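Local coordinates for T-cell surface glycoprotein YE1/48 (Mus musculus, PDB 1QO3) that serves as a receptor on natural killer cells for MHC class I H-2d molecules, inhibiting the killer cell and so preventing lysis of the target, at residues S91-N96 / T113-G118. The protein carries 1 engineered substitution. Sequence-based numbering, arbitrary orientation.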
ATOM      1  N   SER C  91      20.863 -22.342  14.555  1.00 32.30           N
ATOM      2  CA  SER C  91      19.833 -21.318  14.475  1.00 32.97           C
ATOM      3  C   SER C  91      18.561 -21.939  13.915  1.00 34.11           C
ATOM      4  O   SER C  91      18.625 -22.843  13.084  1.00 34.26           O
ATOM      5  CB  SER C  91      20.290 -20.181  13.563  1.00 32.04           C
ATOM      6  OG  SER C  91      19.214 -19.305  13.276  1.00 30.63           O
ATOM      7  N   LYS C  92      17.408 -21.448  14.366  1.00 35.59           N
ATOM      8  CA  LYS C  92      16.123 -21.962  13.903  1.00 37.54           C
ATOM      9  C   LYS C  92      15.935 -21.709  12.413  1.00 38.18           C
ATOM     10  O   LYS C  92      15.118 -22.362  11.764  1.00 37.66           O
ATOM     11  CB  LYS C  92      14.974 -21.312  14.682  1.00 40.22           C
ATOM     12  CG  LYS C  92      14.923 -21.663  16.168  1.00 44.45           C
ATOM     13  CD  LYS C  92      14.612 -23.136  16.400  1.00 47.63           C
ATOM     14  CE  LYS C  92      13.232 -23.517  15.864  1.00 51.05           C
ATOM     15  NZ  LYS C  92      12.910 -24.964  16.086  1.00 52.28           N
ATOM     16  N   LEU C  93      16.693 -20.757  11.877  1.00 38.45           N
ATOM     17  CA  LEU C  93      16.616 -20.410  10.465  1.00 38.96           C
ATOM     18  C   LEU C  93      17.078 -21.576   9.591  1.00 41.34           C
ATOM     19  O   LEU C  93      18.243 -21.987   9.649  1.00 41.51           O
ATOM     20  CB  LEU C  93      17.490 -19.187  10.178  1.00 37.50           C
ATOM     21  CG  LEU C  93      17.437 -18.620   8.759  1.00 35.98           C
ATOM     22  CD1 LEU C  93      16.113 -17.899   8.566  1.00 33.65           C
ATOM     23  CD2 LEU C  93      18.603 -17.665   8.526  1.00 32.92           C
ATOM     24  N   ALA C  94      16.162 -22.102   8.782  1.00 42.75           N
ATOM     25  CA  ALA C  94      16.467 -23.213   7.885  1.00 45.27           C
ATOM     26  C   ALA C  94      17.226 -22.684   6.675  1.00 46.94           C
ATOM     27  O   ALA C  94      16.629 -22.271   5.675  1.00 46.25           O
ATOM     28  CB  ALA C  94      15.178 -23.901   7.440  1.00 45.20           C
ATOM     29  N   LEU C  95      18.549 -22.700   6.768  1.00 49.01           N
ATOM     30  CA  LEU C  95      19.383 -22.198   5.690  1.00 51.52           C
ATOM     31  C   LEU C  95      20.141 -23.329   5.008  1.00 52.75           C
ATOM     32  O   LEU C  95      20.709 -24.198   5.670  1.00 53.04           O
ATOM     33  CB  LEU C  95      20.368 -21.168   6.253  1.00 51.77           C
ATOM     34  CG  LEU C  95      21.239 -20.353   5.293  1.00 52.89           C
ATOM     35  CD1 LEU C  95      20.369 -19.507   4.371  1.00 53.26           C
ATOM     36  CD2 LEU C  95      22.161 -19.464   6.109  1.00 52.71           C
ATOM     37  N   ASN C  96      20.133 -23.327   3.679  1.00 54.22           N
ATOM     38  CA  ASN C  96      20.848 -24.347   2.924  1.00 56.15           C
ATOM     39  C   ASN C  96      22.282 -23.870   2.709  1.00 56.36           C
ATOM     40  O   ASN C  96      22.592 -23.227   1.704  1.00 56.09           O
ATOM     41  CB  ASN C  96      20.189 -24.589   1.566  1.00 57.46           C
ATOM     42  CG  ASN C  96      20.815 -25.756   0.819  1.00 59.57           C
ATOM     43  OD1 ASN C  96      21.117 -25.658  -0.371  1.00 60.66           O
ATOM     44  ND2 ASN C  96      21.008 -26.874   1.520  1.00 60.06           N
ATOM     45  N   THR C 113      17.390  -8.284  -0.408  1.00 22.14           N
ATOM     46  CA  THR C 113      16.847  -9.413  -1.148  1.00 23.20           C
ATOM     47  C   THR C 113      17.637 -10.704  -1.039  1.00 23.79           C
ATOM     48  O   THR C 113      17.189 -11.744  -1.517  1.00 23.44           O
ATOM     49  CB  THR C 113      16.728  -9.057  -2.653  1.00 23.08           C
ATOM     50  OG1 THR C 113      18.010  -8.624  -3.148  1.00 20.41           O
ATOM     51  CG2 THR C 113      15.702  -7.946  -2.862  1.00 22.56           C
ATOM     52  N   ARG C 114      18.800 -10.655  -0.408  1.00 24.54           N
ATOM     53  CA  ARG C 114      19.607 -11.862  -0.319  1.00 25.55           C
ATOM     54  C   ARG C 114      20.445 -12.065   0.942  1.00 25.35           C
ATOM     55  O   ARG C 114      20.666 -11.152   1.741  1.00 24.30           O
ATOM     56  CB  ARG C 114      20.561 -11.932  -1.528  1.00 26.59           C
ATOM     57  CG  ARG C 114      19.903 -12.120  -2.907  1.00 28.09           C
ATOM     58  CD  ARG C 114      19.299 -13.517  -3.072  1.00 28.40           C
ATOM     59  NE  ARG C 114      20.272 -14.576  -2.815  1.00 29.18           N
ATOM     60  CZ  ARG C 114      21.279 -14.895  -3.624  1.00 30.32           C
ATOM     61  NH1 ARG C 114      21.458 -14.245  -4.766  1.00 30.42           N
ATOM     62  NH2 ARG C 114      22.131 -15.852  -3.275  1.00 30.67           N
ATOM     63  N   LEU C 115      20.899 -13.304   1.076  1.00 25.93           N
ATOM     64  CA  LEU C 115      21.793 -13.766   2.128  1.00 26.99           C
ATOM     65  C   LEU C 115      22.799 -14.474   1.197  1.00 27.05           C
ATOM     66  O   LEU C 115      22.709 -15.676   0.947  1.00 30.09           O
ATOM     67  CB  LEU C 115      21.065 -14.753   3.057  1.00 25.90           C
ATOM     68  CG  LEU C 115      21.530 -14.883   4.520  1.00 26.82           C
ATOM     69  CD1 LEU C 115      21.865 -13.514   5.108  1.00 24.38           C
ATOM     70  CD2 LEU C 115      20.435 -15.554   5.347  1.00 24.17           C
ATOM     71  N   ASP C 116      23.725 -13.687   0.654  1.00 25.48           N
ATOM     72  CA  ASP C 116      24.718 -14.160  -0.310  1.00 24.03           C
ATOM     73  C   ASP C 116      26.139 -14.150   0.260  1.00 23.65           C
ATOM     74  O   ASP C 116      26.475 -13.305   1.095  1.00 21.50           O
ATOM     75  CB  ASP C 116      24.620 -13.262  -1.553  1.00 25.69           C
ATOM     76  CG  ASP C 116      25.343 -13.825  -2.758  1.00 26.67           C
ATOM     77  OD1 ASP C 116      25.510 -15.060  -2.844  1.00 29.36           O
ATOM     78  OD2 ASP C 116      25.722 -13.019  -3.636  1.00 26.40           O
ATOM     79  N   ASN C 117      26.973 -15.089  -0.184  1.00 20.59           N
ATOM     80  CA  ASN C 117      28.338 -15.152   0.323  1.00 22.69           C
ATOM     81  C   ASN C 117      29.251 -14.191  -0.414  1.00 22.43           C
ATOM     82  O   ASN C 117      29.070 -13.924  -1.601  1.00 24.87           O
ATOM     83  CB  ASN C 117      28.895 -16.584   0.257  1.00 24.20           C
ATOM     84  CG  ASN C 117      29.010 -17.112  -1.167  1.00 26.83           C
ATOM     85  OD1 ASN C 117      28.044 -17.098  -1.933  1.00 26.11           O
ATOM     86  ND2 ASN C 117      30.200 -17.596  -1.522  1.00 27.50           N
ATOM     87  N   GLY C 118      30.213 -13.643   0.317  1.00 21.43           N
ATOM     88  CA  GLY C 118      31.155 -12.707  -0.257  1.00 18.05           C
ATOM     89  C   GLY C 118      32.540 -12.991   0.293  1.00 18.09           C
ATOM     90  O   GLY C 118      32.713 -13.821   1.186  1.00 13.97           O
TER
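Ser-91 OG ties down the turn that delivers Leu-93 to Leu-115: it accepts the backbone N-H of Leu-93, OG to N 3.2 Å and nearly straight at 163°, which makes an ST turn. The same hydroxyl hydrogen-bonds to the carbonyl oxygen of Ile-52, so this turn is also anchored to the loop between strand 48-49 and helix 55-64. Past it, the side chains of Leu-93 and Leu-95 both reach for strand 115-118, and a single methyl receives them. Leu-115 CD2 lies 4.2 Å from Leu-93 CD2 and 4.1 Å from Leu-95 CD1, touching one methyl of each leucine, and the side chains of Leu-95 and Leu-115 cross at a slant. Leu-115 holds CG roughly anti to its backbone N (chi1 -153°), some 27° off a full 180°, with CD2 the branch that meets the two leucines. The backbones themselves stay well apart, with the CA atoms of Leu-95 and Leu-115 9.5 Å from each other. No hydrogen bond crosses between the segments; the join is a small apolar one, burying 89 Å² in all. Strand 107-110 is the antiparallel partner of 115-118, pairing its Leu-109 and Cys-107 with the backbones of Asp-116 and Gly-118 and packing Met-108 and Leu-110 on Leu-115, while Tyr-100 packs on Leu-95.

Within 113-118, Asp-116 OD1 comes 3.5 Å from Arg-114 NH2, well off the guanidinium plane, so only the charges attract. Arg-114 NH1 and Thr-113 OG1 hydrogen-bond to the backbone of a chain of another protein, consistent with this end of the segment belonging to a ligand-binding surface. Through Leu-93 and Leu-95, the loop between strands 82-85 and 107-110 packs on this hairpin, a position consistent with the long-loop region of the C-type lectin-like fold.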